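Local coordinates for protein MAU2 chromatid cohesion factor homolog (Saccharomyces cerevisiae, PDB 4XDN) that partners SCC2 in the complex that cohesin needs to associate with chromosomes, and so takes part in sister chromatid cohesion, at residues K279-T284 with K318-I323; S353-L358 with S381-C386; D273-F278 with N322-L327. One frame throughout, in Å; residues are numbered along the deposited sequence.

Contact 1: K279-T284 with K318-I323; sequences KNFFDT and KELKNI
The ring of F282 reaches across to L320 and K321 and carries nearly all of this contact. Its apolar part is with L320: CD2 of the leucine comes to the ring edge, near the ring plane, 3.5 Å from CE1 of F282, and CG of L320 sits in that plane beside CZ. CD2 of L320 also arrives at the edge of the F281 ring, at a longer 4.4 Å from CE2. The second kind of interaction is an off-centre CH-pi contact, with CG of K321 4.2 Å from the centroid of the F282 ring. The two segments belong to helices 272-291 and 317-331, an antiparallel pair (167°) in the mainly helical, TPR-like array expected of the SCC4/mau-2 family; the local axes are 12.7 Å apart, a wide spacing bridged by the long aromatic side chain. Beyond CG the lysine chain bends twice, at chi3 (70°) and chi4 (57°), which turns the ammonium end back toward F282, NZ of K321 lying 3.7 Å from CE2 of F282 in an oblique approach. Y317 packs edge-to-face on F282, while F281 packs on A254 and L257 of helix 250-266.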
ATOM      1  N   LYS A 279       8.632 -19.618  -5.580  1.00 44.56           N
ATOM      2  CA  LYS A 279       9.833 -20.316  -6.024  1.00 45.66           C
ATOM      3  C   LYS A 279       9.538 -21.183  -7.244  1.00 46.32           C
ATOM      4  O   LYS A 279      10.236 -21.101  -8.254  1.00 46.85           O
ATOM      5  CB  LYS A 279      10.395 -21.170  -4.883  1.00 48.49           C
ATOM      6  CG  LYS A 279      11.466 -22.180  -5.287  1.00 52.69           C
ATOM      7  CD  LYS A 279      11.811 -23.092  -4.120  1.00 56.61           C
ATOM      8  CE  LYS A 279      12.528 -24.350  -4.585  1.00 61.90           C
ATOM      9  NZ  LYS A 279      12.532 -25.405  -3.532  1.00 65.56           N
ATOM     10  N   ASN A 280       8.504 -22.012  -7.144  1.00 47.75           N
ATOM     11  CA  ASN A 280       8.108 -22.871  -8.252  1.00 51.15           C
ATOM     12  C   ASN A 280       7.666 -22.042  -9.453  1.00 48.12           C
ATOM     13  O   ASN A 280       7.984 -22.371 -10.596  1.00 48.50           O
ATOM     14  CB  ASN A 280       6.982 -23.817  -7.826  1.00 55.77           C
ATOM     15  CG  ASN A 280       7.405 -24.771  -6.724  1.00 61.42           C
ATOM     16  OD1 ASN A 280       8.595 -25.010  -6.515  1.00 62.43           O
ATOM     17  ND2 ASN A 280       6.427 -25.326  -6.015  1.00 63.77           N
ATOM     18  N   PHE A 281       6.938 -20.964  -9.182  1.00 45.70           N
ATOM     19  CA  PHE A 281       6.469 -20.065 -10.230  1.00 45.85           C
ATOM     20  C   PHE A 281       7.638 -19.480 -11.016  1.00 45.92           C
ATOM     21  O   PHE A 281       7.635 -19.490 -12.247  1.00 46.49           O
ATOM     22  CB  PHE A 281       5.622 -18.941  -9.627  1.00 42.91           C
ATOM     23  CG  PHE A 281       5.263 -17.861 -10.606  1.00 41.25           C
ATOM     24  CD1 PHE A 281       4.336 -18.093 -11.607  1.00 41.80           C
ATOM     25  CD2 PHE A 281       5.852 -16.609 -10.522  1.00 40.20           C
ATOM     26  CE1 PHE A 281       4.006 -17.103 -12.507  1.00 41.15           C
ATOM     27  CE2 PHE A 281       5.523 -15.613 -11.421  1.00 39.04           C
ATOM     28  CZ  PHE A 281       4.598 -15.861 -12.415  1.00 39.90           C
ATOM     29  N   PHE A 282       8.639 -18.982 -10.299  1.00 45.20           N
ATOM     30  CA  PHE A 282       9.816 -18.395 -10.928  1.00 44.46           C
ATOM     31  C   PHE A 282      10.581 -19.418 -11.759  1.00 47.85           C
ATOM     32  O   PHE A 282      11.071 -19.102 -12.843  1.00 47.11           O
ATOM     33  CB  PHE A 282      10.745 -17.795  -9.868  1.00 42.85           C
ATOM     34  CG  PHE A 282      10.241 -16.512  -9.261  1.00 40.65           C
ATOM     35  CD1 PHE A 282       9.570 -15.575 -10.029  1.00 41.53           C
ATOM     36  CD2 PHE A 282      10.447 -16.240  -7.918  1.00 40.17           C
ATOM     37  CE1 PHE A 282       9.113 -14.399  -9.470  1.00 39.99           C
ATOM     38  CE2 PHE A 282       9.990 -15.065  -7.354  1.00 38.09           C
ATOM     39  CZ  PHE A 282       9.323 -14.143  -8.131  1.00 37.97           C
ATOM     40  N   ASP A 283      10.681 -20.643 -11.252  1.00 50.46           N
ATOM     41  CA  ASP A 283      11.425 -21.693 -11.940  1.00 52.98           C
ATOM     42  C   ASP A 283      10.857 -21.987 -13.324  1.00 54.61           C
ATOM     43  O   ASP A 283      11.595 -22.362 -14.236  1.00 56.19           O
ATOM     44  CB  ASP A 283      11.426 -22.982 -11.111  1.00 54.84           C
ATOM     45  CG  ASP A 283      12.316 -22.894  -9.887  1.00 56.24           C
ATOM     46  OD1 ASP A 283      13.200 -22.013  -9.847  1.00 55.11           O
ATOM     47  OD2 ASP A 283      12.137 -23.720  -8.968  1.00 59.24           O
ATOM     48  N   THR A 284       9.550 -21.808 -13.478  1.00 54.92           N
ATOM     49  CA  THR A 284       8.852 -22.227 -14.691  1.00 57.94           C
ATOM     50  C   THR A 284       8.334 -21.064 -15.535  1.00 54.60           C
ATOM     51  O   THR A 284       8.013 -21.249 -16.708  1.00 55.29           O
ATOM     52  CB  THR A 284       7.661 -23.140 -14.341  1.00 62.03           C
ATOM     53  OG1 THR A 284       6.750 -22.436 -13.489  1.00 62.66           O
ATOM     54  CG2 THR A 284       8.144 -24.396 -13.631  1.00 64.07           C
ATOM     55  N   LYS A 318      12.715  -8.842 -12.213  1.00 38.40           N
ATOM     56  CA  LYS A 318      13.617  -8.243 -11.233  1.00 39.95           C
ATOM     57  C   LYS A 318      12.849  -7.433 -10.194  1.00 35.93           C
ATOM     58  O   LYS A 318      13.118  -7.532  -8.996  1.00 33.36           O
ATOM     59  CB  LYS A 318      14.652  -7.349 -11.918  1.00 44.27           C
ATOM     60  CG  LYS A 318      15.800  -8.102 -12.570  1.00 51.54           C
ATOM     61  CD  LYS A 318      17.081  -7.279 -12.533  1.00 56.16           C
ATOM     62  CE  LYS A 318      18.226  -7.977 -13.253  1.00 60.27           C
ATOM     63  NZ  LYS A 318      18.014  -8.023 -14.727  1.00 62.61           N
ATOM     64  N   GLU A 319      11.897  -6.631 -10.658  1.00 33.68           N
ATOM     65  CA  GLU A 319      11.099  -5.802  -9.765  1.00 34.91           C
ATOM     66  C   GLU A 319      10.283  -6.667  -8.814  1.00 32.31           C
ATOM     67  O   GLU A 319      10.109  -6.327  -7.645  1.00 33.86           O
ATOM     68  CB  GLU A 319      10.164  -4.884 -10.557  1.00 37.57           C
ATOM     69  CG  GLU A 319      10.842  -3.690 -11.222  1.00 42.70           C
ATOM     70  CD  GLU A 319      11.557  -4.054 -12.508  1.00 46.93           C
ATOM     71  OE1 GLU A 319      11.848  -5.250 -12.717  1.00 47.65           O
ATOM     72  OE2 GLU A 319      11.827  -3.139 -13.314  1.00 50.89           O
ATOM     73  N   LEU A 320       9.789  -7.791  -9.321  1.00 29.76           N
ATOM     74  CA  LEU A 320       8.921  -8.662  -8.541  1.00 31.37           C
ATOM     75  C   LEU A 320       9.673  -9.314  -7.384  1.00 32.42           C
ATOM     76  O   LEU A 320       9.189  -9.322  -6.252  1.00 32.73           O
ATOM     77  CB  LEU A 320       8.303  -9.736  -9.439  1.00 32.32           C
ATOM     78  CG  LEU A 320       7.395 -10.754  -8.747  1.00 31.12           C
ATOM     79  CD1 LEU A 320       6.274 -10.070  -7.983  1.00 30.56           C
ATOM     80  CD2 LEU A 320       6.827 -11.717  -9.766  1.00 32.73           C
ATOM     81  N   LYS A 321      10.850  -9.862  -7.670  1.00 32.25           N
ATOM     82  CA  LYS A 321      11.664 -10.482  -6.632  1.00 33.67           C
ATOM     83  C   LYS A 321      12.042  -9.457  -5.573  1.00 33.18           C
ATOM     84  O   LYS A 321      12.069  -9.764  -4.382  1.00 32.96           O
ATOM     85  CB  LYS A 321      12.924 -11.110  -7.229  1.00 38.24           C
ATOM     86  CG  LYS A 321      12.678 -12.440  -7.924  1.00 42.91           C
ATOM     87  CD  LYS A 321      13.951 -13.270  -8.050  1.00 49.78           C
ATOM     88  CE  LYS A 321      14.437 -13.808  -6.706  1.00 55.15           C
ATOM     89  NZ  LYS A 321      13.402 -14.626  -6.006  1.00 58.13           N
ATOM     90  N   ASN A 322      12.324  -8.235  -6.017  1.00 33.75           N
ATOM     91  CA  ASN A 322      12.651  -7.142  -5.109  1.00 33.19           C
ATOM     92  C   ASN A 322      11.508  -6.883  -4.127  1.00 32.75           C
ATOM     93  O   ASN A 322      11.739  -6.703  -2.931  1.00 33.15           O
ATOM     94  CB  ASN A 322      12.968  -5.873  -5.903  1.00 31.38           C
ATOM     95  CG  ASN A 322      13.621  -4.795  -5.055  1.00 31.58           C
ATOM     96  OD1 ASN A 322      14.553  -5.063  -4.292  1.00 31.53           O
ATOM     97  ND2 ASN A 322      13.132  -3.566  -5.184  1.00 30.06           N
ATOM     98  N   ILE A 323      10.278  -6.874  -4.640  1.00 29.22           N
ATOM     99  CA  ILE A 323       9.089  -6.698  -3.808  1.00 24.81           C
ATOM    100  C   ILE A 323       8.935  -7.874  -2.847  1.00 26.23           C
ATOM    101  O   ILE A 323       8.672  -7.685  -1.661  1.00 23.81           O
ATOM    102  CB  ILE A 323       7.801  -6.573  -4.664  1.00 32.20           C
ATOM    103  CG1 ILE A 323       7.827  -5.299  -5.519  1.00 33.80           C
ATOM    104  CG2 ILE A 323       6.547  -6.585  -3.780  1.00 31.10           C
ATOM    105  CD1 ILE A 323       7.736  -3.995  -4.736  1.00 35.68           C
TER

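Contact 2: S353-L358 with S381-C386; sequences STTQKL and SILEFC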
ATOM      1  N   SER A 353      19.739  -1.576  -2.023  1.00 36.22           N
ATOM      2  CA  SER A 353      20.725  -1.468  -3.098  1.00 38.69           C
ATOM      3  C   SER A 353      20.152  -1.884  -4.454  1.00 36.64           C
ATOM      4  O   SER A 353      20.461  -1.266  -5.473  1.00 36.54           O
ATOM      5  CB  SER A 353      21.958  -2.317  -2.781  1.00 41.73           C
ATOM      6  OG  SER A 353      21.640  -3.696  -2.750  1.00 44.29           O
ATOM      7  N   THR A 354      19.333  -2.932  -4.469  1.00 35.97           N
ATOM      8  CA  THR A 354      18.689  -3.371  -5.705  1.00 36.09           C
ATOM      9  C   THR A 354      17.825  -2.249  -6.259  1.00 35.50           C
ATOM     10  O   THR A 354      17.863  -1.949  -7.452  1.00 36.30           O
ATOM     11  CB  THR A 354      17.814  -4.626  -5.487  1.00 36.93           C
ATOM     12  OG1 THR A 354      18.644  -5.736  -5.130  1.00 38.70           O
ATOM     13  CG2 THR A 354      17.029  -4.979  -6.754  1.00 36.77           C
ATOM     14  N   THR A 355      17.049  -1.636  -5.373  1.00 33.85           N
ATOM     15  CA  THR A 355      16.148  -0.553  -5.739  1.00 33.74           C
ATOM     16  C   THR A 355      16.925   0.635  -6.301  1.00 33.98           C
ATOM     17  O   THR A 355      16.497   1.257  -7.272  1.00 32.83           O
ATOM     18  CB  THR A 355      15.308  -0.106  -4.527  1.00 31.59           C
ATOM     19  OG1 THR A 355      14.503  -1.204  -4.080  1.00 28.87           O
ATOM     20  CG2 THR A 355      14.401   1.063  -4.877  1.00 31.00           C
ATOM     21  N   GLN A 356      18.065   0.943  -5.690  1.00 33.84           N
ATOM     22  CA  GLN A 356      18.918   2.023  -6.179  1.00 35.78           C
ATOM     23  C   GLN A 356      19.339   1.775  -7.624  1.00 35.37           C
ATOM     24  O   GLN A 356      19.371   2.700  -8.435  1.00 36.33           O
ATOM     25  CB  GLN A 356      20.156   2.178  -5.298  1.00 40.94           C
ATOM     26  CG  GLN A 356      19.895   2.856  -3.967  1.00 43.03           C
ATOM     27  CD  GLN A 356      21.161   3.035  -3.152  1.00 46.62           C
ATOM     28  OE1 GLN A 356      21.986   2.125  -3.051  1.00 46.03           O
ATOM     29  NE2 GLN A 356      21.328   4.220  -2.576  1.00 48.95           N
ATOM     30  N   LYS A 357      19.661   0.523  -7.937  1.00 37.39           N
ATOM     31  CA  LYS A 357      20.074   0.150  -9.285  1.00 41.53           C
ATOM     32  C   LYS A 357      18.902   0.201 -10.267  1.00 37.94           C
ATOM     33  O   LYS A 357      19.079   0.561 -11.432  1.00 34.46           O
ATOM     34  CB  LYS A 357      20.701  -1.247  -9.285  1.00 47.16           C
ATOM     35  CG  LYS A 357      22.137  -1.276  -8.784  1.00 54.41           C
ATOM     36  CD  LYS A 357      22.722  -2.681  -8.837  1.00 61.91           C
ATOM     37  CE  LYS A 357      24.037  -2.718  -9.610  1.00 68.75           C
ATOM     38  NZ  LYS A 357      23.849  -2.494 -11.075  1.00 71.02           N
ATOM     39  N   LEU A 358      17.710  -0.161  -9.799  1.00 38.80           N
ATOM     40  CA  LEU A 358      16.518  -0.099 -10.637  1.00 37.26           C
ATOM     41  C   LEU A 358      16.244   1.342 -11.047  1.00 35.10           C
ATOM     42  O   LEU A 358      15.875   1.613 -12.191  1.00 38.59           O
ATOM     43  CB  LEU A 358      15.307  -0.686  -9.909  1.00 38.58           C
ATOM     44  CG  LEU A 358      15.296  -2.205  -9.706  1.00 41.62           C
ATOM     45  CD1 LEU A 358      14.107  -2.617  -8.847  1.00 41.54           C
ATOM     46  CD2 LEU A 358      15.270  -2.940 -11.040  1.00 43.10           C
ATOM     47  N   SER A 381       9.908   5.236  -2.502  1.00 29.39           N
ATOM     48  CA  SER A 381       9.099   4.832  -1.356  1.00 32.29           C
ATOM     49  C   SER A 381       9.619   3.515  -0.794  1.00 31.31           C
ATOM     50  O   SER A 381       9.596   3.297   0.416  1.00 34.08           O
ATOM     51  CB  SER A 381       7.624   4.697  -1.744  1.00 35.93           C
ATOM     52  OG  SER A 381       7.407   3.551  -2.546  1.00 39.00           O
ATOM     53  N   ILE A 382      10.087   2.639  -1.678  1.00 30.70           N
ATOM     54  CA  ILE A 382      10.670   1.371  -1.255  1.00 30.60           C
ATOM     55  C   ILE A 382      11.932   1.635  -0.443  1.00 32.77           C
ATOM     56  O   ILE A 382      12.161   0.987   0.578  1.00 30.72           O
ATOM     57  CB  ILE A 382      10.993   0.457  -2.459  1.00 30.55           C
ATOM     58  CG1 ILE A 382       9.691  -0.005  -3.120  1.00 30.15           C
ATOM     59  CG2 ILE A 382      11.821  -0.756  -2.016  1.00 31.69           C
ATOM     60  CD1 ILE A 382       9.875  -0.826  -4.386  1.00 31.84           C
ATOM     61  N   LEU A 383      12.747   2.585  -0.891  1.00 33.23           N
ATOM     62  CA  LEU A 383      13.925   2.991  -0.128  1.00 33.79           C
ATOM     63  C   LEU A 383      13.497   3.475   1.255  1.00 33.49           C
ATOM     64  O   LEU A 383      14.153   3.187   2.256  1.00 34.05           O
ATOM     65  CB  LEU A 383      14.706   4.094  -0.848  1.00 33.40           C
ATOM     66  CG  LEU A 383      15.312   3.784  -2.220  1.00 34.91           C
ATOM     67  CD1 LEU A 383      16.011   5.021  -2.774  1.00 35.54           C
ATOM     68  CD2 LEU A 383      16.284   2.614  -2.154  1.00 38.47           C
ATOM     69  N   GLU A 384      12.391   4.210   1.299  1.00 33.60           N
ATOM     70  CA  GLU A 384      11.889   4.753   2.554  1.00 35.94           C
ATOM     71  C   GLU A 384      11.374   3.642   3.467  1.00 34.88           C
ATOM     72  O   GLU A 384      11.492   3.734   4.688  1.00 32.83           O
ATOM     73  CB  GLU A 384      10.789   5.780   2.287  1.00 40.18           C
ATOM     74  CG  GLU A 384      11.312   7.088   1.713  1.00 44.93           C
ATOM     75  CD  GLU A 384      10.206   7.999   1.218  1.00 49.77           C
ATOM     76  OE1 GLU A 384       9.018   7.644   1.378  1.00 51.65           O
ATOM     77  OE2 GLU A 384      10.526   9.071   0.664  1.00 52.75           O
ATOM     78  N   PHE A 385      10.812   2.591   2.873  1.00 34.58           N
ATOM     79  CA  PHE A 385      10.368   1.434   3.643  1.00 31.92           C
ATOM     80  C   PHE A 385      11.561   0.711   4.267  1.00 32.96           C
ATOM     81  O   PHE A 385      11.492   0.263   5.411  1.00 32.62           O
ATOM     82  CB  PHE A 385       9.573   0.461   2.768  1.00 28.69           C
ATOM     83  CG  PHE A 385       8.135   0.857   2.561  1.00 28.93           C
ATOM     84  CD1 PHE A 385       7.265   0.952   3.634  1.00 29.63           C
ATOM     85  CD2 PHE A 385       7.646   1.107   1.288  1.00 28.74           C
ATOM     86  CE1 PHE A 385       5.941   1.307   3.443  1.00 31.69           C
ATOM     87  CE2 PHE A 385       6.322   1.462   1.091  1.00 28.85           C
ATOM     88  CZ  PHE A 385       5.469   1.562   2.170  1.00 29.62           C
ATOM     89  N   CYS A 386      12.650   0.604   3.511  1.00 32.76           N
ATOM     90  CA  CYS A 386      13.848  -0.083   3.983  1.00 33.96           C
ATOM     91  C   CYS A 386      14.427   0.595   5.218  1.00 36.44           C
ATOM     92  O   CYS A 386      14.789  -0.070   6.187  1.00 37.17           O
ATOM     93  CB  CYS A 386      14.908  -0.137   2.881  1.00 34.91           C
ATOM     94  SG  CYS A 386      14.531  -1.272   1.520  1.00 32.45           S
TER
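Helices 339-360 and 369-398, consecutive in the helical array, pass each other antiparallel at 165°, their local axes 9.6 Å apart, and the backbones come nearest at T355 and L383, whose CA atoms are 7.0 Å apart. The T355 side chain sets out toward the partner helix and divides its two branches between neighbouring residues. Its methyl, CG2, lies 3.7 Å from CD2 of L383, and that same leucine methyl is equally close to the threonine CB; the two side chains lie alongside, running opposite ways. On the other branch, OG1 of T355 comes to 3.4 Å from CG2 of I382. With chi1 at -62°, OG1 stands beside its own backbone N, and there it hydrogen-bonds the carbonyl O of V351 one turn back and also meets ND2 of N322 from helix 317-331. At the exposed side, Q356 lies across L383, roughly perpendicular, its CG 4.0 Å from CD2 of the leucine. I382 also rests on I323 and on an apolar side chain of the partner protein chain. The segments are therefore joined by van der Waals contact, mostly of the branched T355, I382 and L383, while the buried threonine hydroxyl is satisfied by its own helix and by N322.

Contact 3: D273-F278 with N322-L327; sequences DHLNEF and NILLLL
One face of the F278 ring is met by L324, whose CD2 stands 4.1 Å from the ring centroid and 28° off the normal, a CH-pi contact over the face. The methyl is displaced toward the root of the ring: it lies 3.7 Å from CG of F278 and 3.8 Å from CB of the same residue. The other methyl of L324, CD1, reaches the CD2 side of the ring, 3.9 Å from that ring atom, and the ring continues the aromatic cluster by meeting F282 with the planes at about 30°. On L324, CG is anti to the backbone N (chi1 174°), which sends both methyls across to helix 272-291. There CD1 of L324 also touches CD2 of L275, 4.1 Å away, the two leucines crossing at a slant. The backbones are nearest at L275 and L324, CA to CA 8.7 Å. F278 also packs on L257 and on L320, so from its own helix the ring meets side chains of helices 250-266 and 317-331 in what is probably a TPR-like array. Nothing polar passes between the two segments: within them L324 meets only carbon, and the contact rests on dispersion and the burial of apolar surface.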
ATOM      1  N   ASP A 273       4.859 -21.782   2.811  1.00 50.24           N
ATOM      2  CA  ASP A 273       4.154 -22.353   1.669  1.00 51.70           C
ATOM      3  C   ASP A 273       4.080 -21.353   0.522  1.00 47.67           C
ATOM      4  O   ASP A 273       4.340 -21.692  -0.630  1.00 47.02           O
ATOM      5  CB  ASP A 273       2.743 -22.788   2.069  1.00 55.30           C
ATOM      6  CG  ASP A 273       2.741 -23.981   2.999  1.00 61.11           C
ATOM      7  OD1 ASP A 273       3.704 -24.775   2.954  1.00 62.54           O
ATOM      8  OD2 ASP A 273       1.772 -24.127   3.773  1.00 64.24           O
ATOM      9  N   HIS A 274       3.729 -20.118   0.855  1.00 45.51           N
ATOM     10  CA  HIS A 274       3.563 -19.067  -0.140  1.00 45.89           C
ATOM     11  C   HIS A 274       4.894 -18.682  -0.780  1.00 42.86           C
ATOM     12  O   HIS A 274       4.936 -18.270  -1.940  1.00 42.13           O
ATOM     13  CB  HIS A 274       2.902 -17.849   0.505  1.00 49.47           C
ATOM     14  CG  HIS A 274       1.515 -18.118   0.999  1.00 54.62           C
ATOM     15  ND1 HIS A 274       1.261 -18.724   2.211  1.00 58.71           N
ATOM     16  CD2 HIS A 274       0.307 -17.884   0.436  1.00 55.63           C
ATOM     17  CE1 HIS A 274      -0.044 -18.841   2.377  1.00 60.47           C
ATOM     18  NE2 HIS A 274      -0.645 -18.338   1.314  1.00 59.05           N
ATOM     19  N   LEU A 275       5.978 -18.824  -0.026  1.00 40.63           N
ATOM     20  CA  LEU A 275       7.314 -18.610  -0.566  1.00 40.61           C
ATOM     21  C   LEU A 275       7.655 -19.696  -1.580  1.00 42.34           C
ATOM     22  O   LEU A 275       8.216 -19.417  -2.639  1.00 40.56           O
ATOM     23  CB  LEU A 275       8.359 -18.593   0.555  1.00 40.14           C
ATOM     24  CG  LEU A 275       8.541 -17.268   1.302  1.00 38.85           C
ATOM     25  CD1 LEU A 275       9.437 -17.461   2.518  1.00 40.61           C
ATOM     26  CD2 LEU A 275       9.117 -16.195   0.382  1.00 36.82           C
ATOM     27  N   ASN A 276       7.306 -20.936  -1.249  1.00 44.46           N
ATOM     28  CA  ASN A 276       7.588 -22.065  -2.124  1.00 46.92           C
ATOM     29  C   ASN A 276       6.806 -21.982  -3.433  1.00 44.98           C
ATOM     30  O   ASN A 276       7.284 -22.424  -4.476  1.00 45.26           O
ATOM     31  CB  ASN A 276       7.275 -23.381  -1.409  1.00 51.30           C
ATOM     32  CG  ASN A 276       8.175 -23.620  -0.209  1.00 55.98           C
ATOM     33  OD1 ASN A 276       9.289 -23.100  -0.139  1.00 57.30           O
ATOM     34  ND2 ASN A 276       7.693 -24.413   0.742  1.00 58.24           N
ATOM     35  N   GLU A 277       5.606 -21.414  -3.377  1.00 44.84           N
ATOM     36  CA  GLU A 277       4.799 -21.234  -4.578  1.00 48.09           C
ATOM     37  C   GLU A 277       5.471 -20.251  -5.528  1.00 46.31           C
ATOM     38  O   GLU A 277       5.532 -20.484  -6.735  1.00 45.70           O
ATOM     39  CB  GLU A 277       3.394 -20.748  -4.220  1.00 53.33           C
ATOM     40  CG  GLU A 277       2.538 -21.800  -3.534  1.00 61.21           C
ATOM     41  CD  GLU A 277       1.111 -21.340  -3.309  1.00 66.50           C
ATOM     42  OE1 GLU A 277       0.522 -20.744  -4.235  1.00 67.04           O
ATOM     43  OE2 GLU A 277       0.580 -21.578  -2.202  1.00 69.77           O
ATOM     44  N   PHE A 278       5.975 -19.151  -4.975  1.00 45.61           N
ATOM     45  CA  PHE A 278       6.705 -18.165  -5.763  1.00 44.86           C
ATOM     46  C   PHE A 278       7.955 -18.790  -6.371  1.00 43.63           C
ATOM     47  O   PHE A 278       8.296 -18.525  -7.525  1.00 42.58           O
ATOM     48  CB  PHE A 278       7.094 -16.961  -4.903  1.00 45.06           C
ATOM     49  CG  PHE A 278       6.278 -15.729  -5.172  1.00 43.05           C
ATOM     50  CD1 PHE A 278       6.280 -15.144  -6.427  1.00 42.78           C
ATOM     51  CD2 PHE A 278       5.530 -15.143  -4.165  1.00 42.46           C
ATOM     52  CE1 PHE A 278       5.538 -14.006  -6.678  1.00 44.05           C
ATOM     53  CE2 PHE A 278       4.789 -14.005  -4.405  1.00 42.20           C
ATOM     54  CZ  PHE A 278       4.791 -13.434  -5.666  1.00 44.08           C
ATOM     55  N   ASN A 322      12.324  -8.235  -6.017  1.00 33.75           N
ATOM     56  CA  ASN A 322      12.651  -7.142  -5.109  1.00 33.19           C
ATOM     57  C   ASN A 322      11.508  -6.883  -4.127  1.00 32.75           C
ATOM     58  O   ASN A 322      11.739  -6.703  -2.931  1.00 33.15           O
ATOM     59  CB  ASN A 322      12.968  -5.873  -5.903  1.00 31.38           C
ATOM     60  CG  ASN A 322      13.621  -4.795  -5.055  1.00 31.58           C
ATOM     61  OD1 ASN A 322      14.553  -5.063  -4.292  1.00 31.53           O
ATOM     62  ND2 ASN A 322      13.132  -3.566  -5.184  1.00 30.06           N
ATOM     63  N   ILE A 323      10.278  -6.874  -4.640  1.00 29.22           N
ATOM     64  CA  ILE A 323       9.089  -6.698  -3.808  1.00 24.81           C
ATOM     65  C   ILE A 323       8.935  -7.874  -2.847  1.00 26.23           C
ATOM     66  O   ILE A 323       8.672  -7.685  -1.661  1.00 23.81           O
ATOM     67  CB  ILE A 323       7.801  -6.573  -4.664  1.00 32.20           C
ATOM     68  CG1 ILE A 323       7.827  -5.299  -5.519  1.00 33.80           C
ATOM     69  CG2 ILE A 323       6.547  -6.585  -3.780  1.00 31.10           C
ATOM     70  CD1 ILE A 323       7.736  -3.995  -4.736  1.00 35.68           C
ATOM     71  N   LEU A 324       9.093  -9.087  -3.368  1.00 28.78           N
ATOM     72  CA  LEU A 324       8.930 -10.292  -2.561  1.00 31.95           C
ATOM     73  C   LEU A 324       9.944 -10.334  -1.428  1.00 33.15           C
ATOM     74  O   LEU A 324       9.635 -10.776  -0.320  1.00 33.89           O
ATOM     75  CB  LEU A 324       9.067 -11.543  -3.431  1.00 35.84           C
ATOM     76  CG  LEU A 324       9.064 -12.879  -2.685  1.00 40.68           C
ATOM     77  CD1 LEU A 324       7.804 -13.040  -1.836  1.00 41.51           C
ATOM     78  CD2 LEU A 324       9.201 -14.033  -3.664  1.00 44.64           C
ATOM     79  N   LEU A 325      11.157  -9.875  -1.708  1.00 31.91           N
ATOM     80  CA  LEU A 325      12.204  -9.874  -0.701  1.00 32.99           C
ATOM     81  C   LEU A 325      11.871  -8.860   0.390  1.00 32.38           C
ATOM     82  O   LEU A 325      12.168  -9.081   1.563  1.00 31.33           O
ATOM     83  CB  LEU A 325      13.561  -9.567  -1.334  1.00 31.94           C
ATOM     84  CG  LEU A 325      14.768  -9.629  -0.395  1.00 32.91           C
ATOM     85  CD1 LEU A 325      14.861 -10.983   0.299  1.00 33.38           C
ATOM     86  CD2 LEU A 325      16.049  -9.341  -1.166  1.00 32.94           C
ATOM     87  N   LEU A 326      11.243  -7.755   0.000  1.00 30.61           N
ATOM     88  CA  LEU A 326      10.817  -6.746   0.962  1.00 31.54           C
ATOM     89  C   LEU A 326       9.745  -7.314   1.885  1.00 31.56           C
ATOM     90  O   LEU A 326       9.851  -7.208   3.106  1.00 32.70           O
ATOM     91  CB  LEU A 326      10.292  -5.498   0.245  1.00 31.30           C
ATOM     92  CG  LEU A 326       9.710  -4.391   1.132  1.00 32.17           C
ATOM     93  CD1 LEU A 326      10.773  -3.807   2.051  1.00 33.98           C
ATOM     94  CD2 LEU A 326       9.076  -3.301   0.280  1.00 31.09           C
ATOM     95  N   LEU A 327       8.720  -7.922   1.294  1.00 29.64           N
ATOM     96  CA  LEU A 327       7.620  -8.496   2.063  1.00 29.34           C
ATOM     97  C   LEU A 327       8.120  -9.570   3.021  1.00 30.07           C
ATOM     98  O   LEU A 327       7.689  -9.634   4.173  1.00 28.93           O
ATOM     99  CB  LEU A 327       6.558  -9.086   1.130  1.00 26.39           C
ATOM    100  CG  LEU A 327       5.881  -8.124   0.150  1.00 23.97           C
ATOM    101  CD1 LEU A 327       4.884  -8.879  -0.714  1.00 26.35           C
ATOM    102  CD2 LEU A 327       5.193  -6.972   0.873  1.00 23.41           C
TER

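Contacts 1 and 3 are two neighbouring parts of one interface, between helices 272-291 and 317-331, with centres about 8 Å apart; they share N322 and I323, and F282 of contact 1 touches L324 of contact 3. Contact 2 joins the next two helices, 339-360 and 369-398, with its centre about 17 Å from each of the others. Along the chain contacts 1 and 3 close before contact 2 opens. Helix 317-331 is the middle layer: its other side, through N322 and I323, meets contact 2. It thus ties the two interfaces into one helical array, one flank of which touches the chain of another protein.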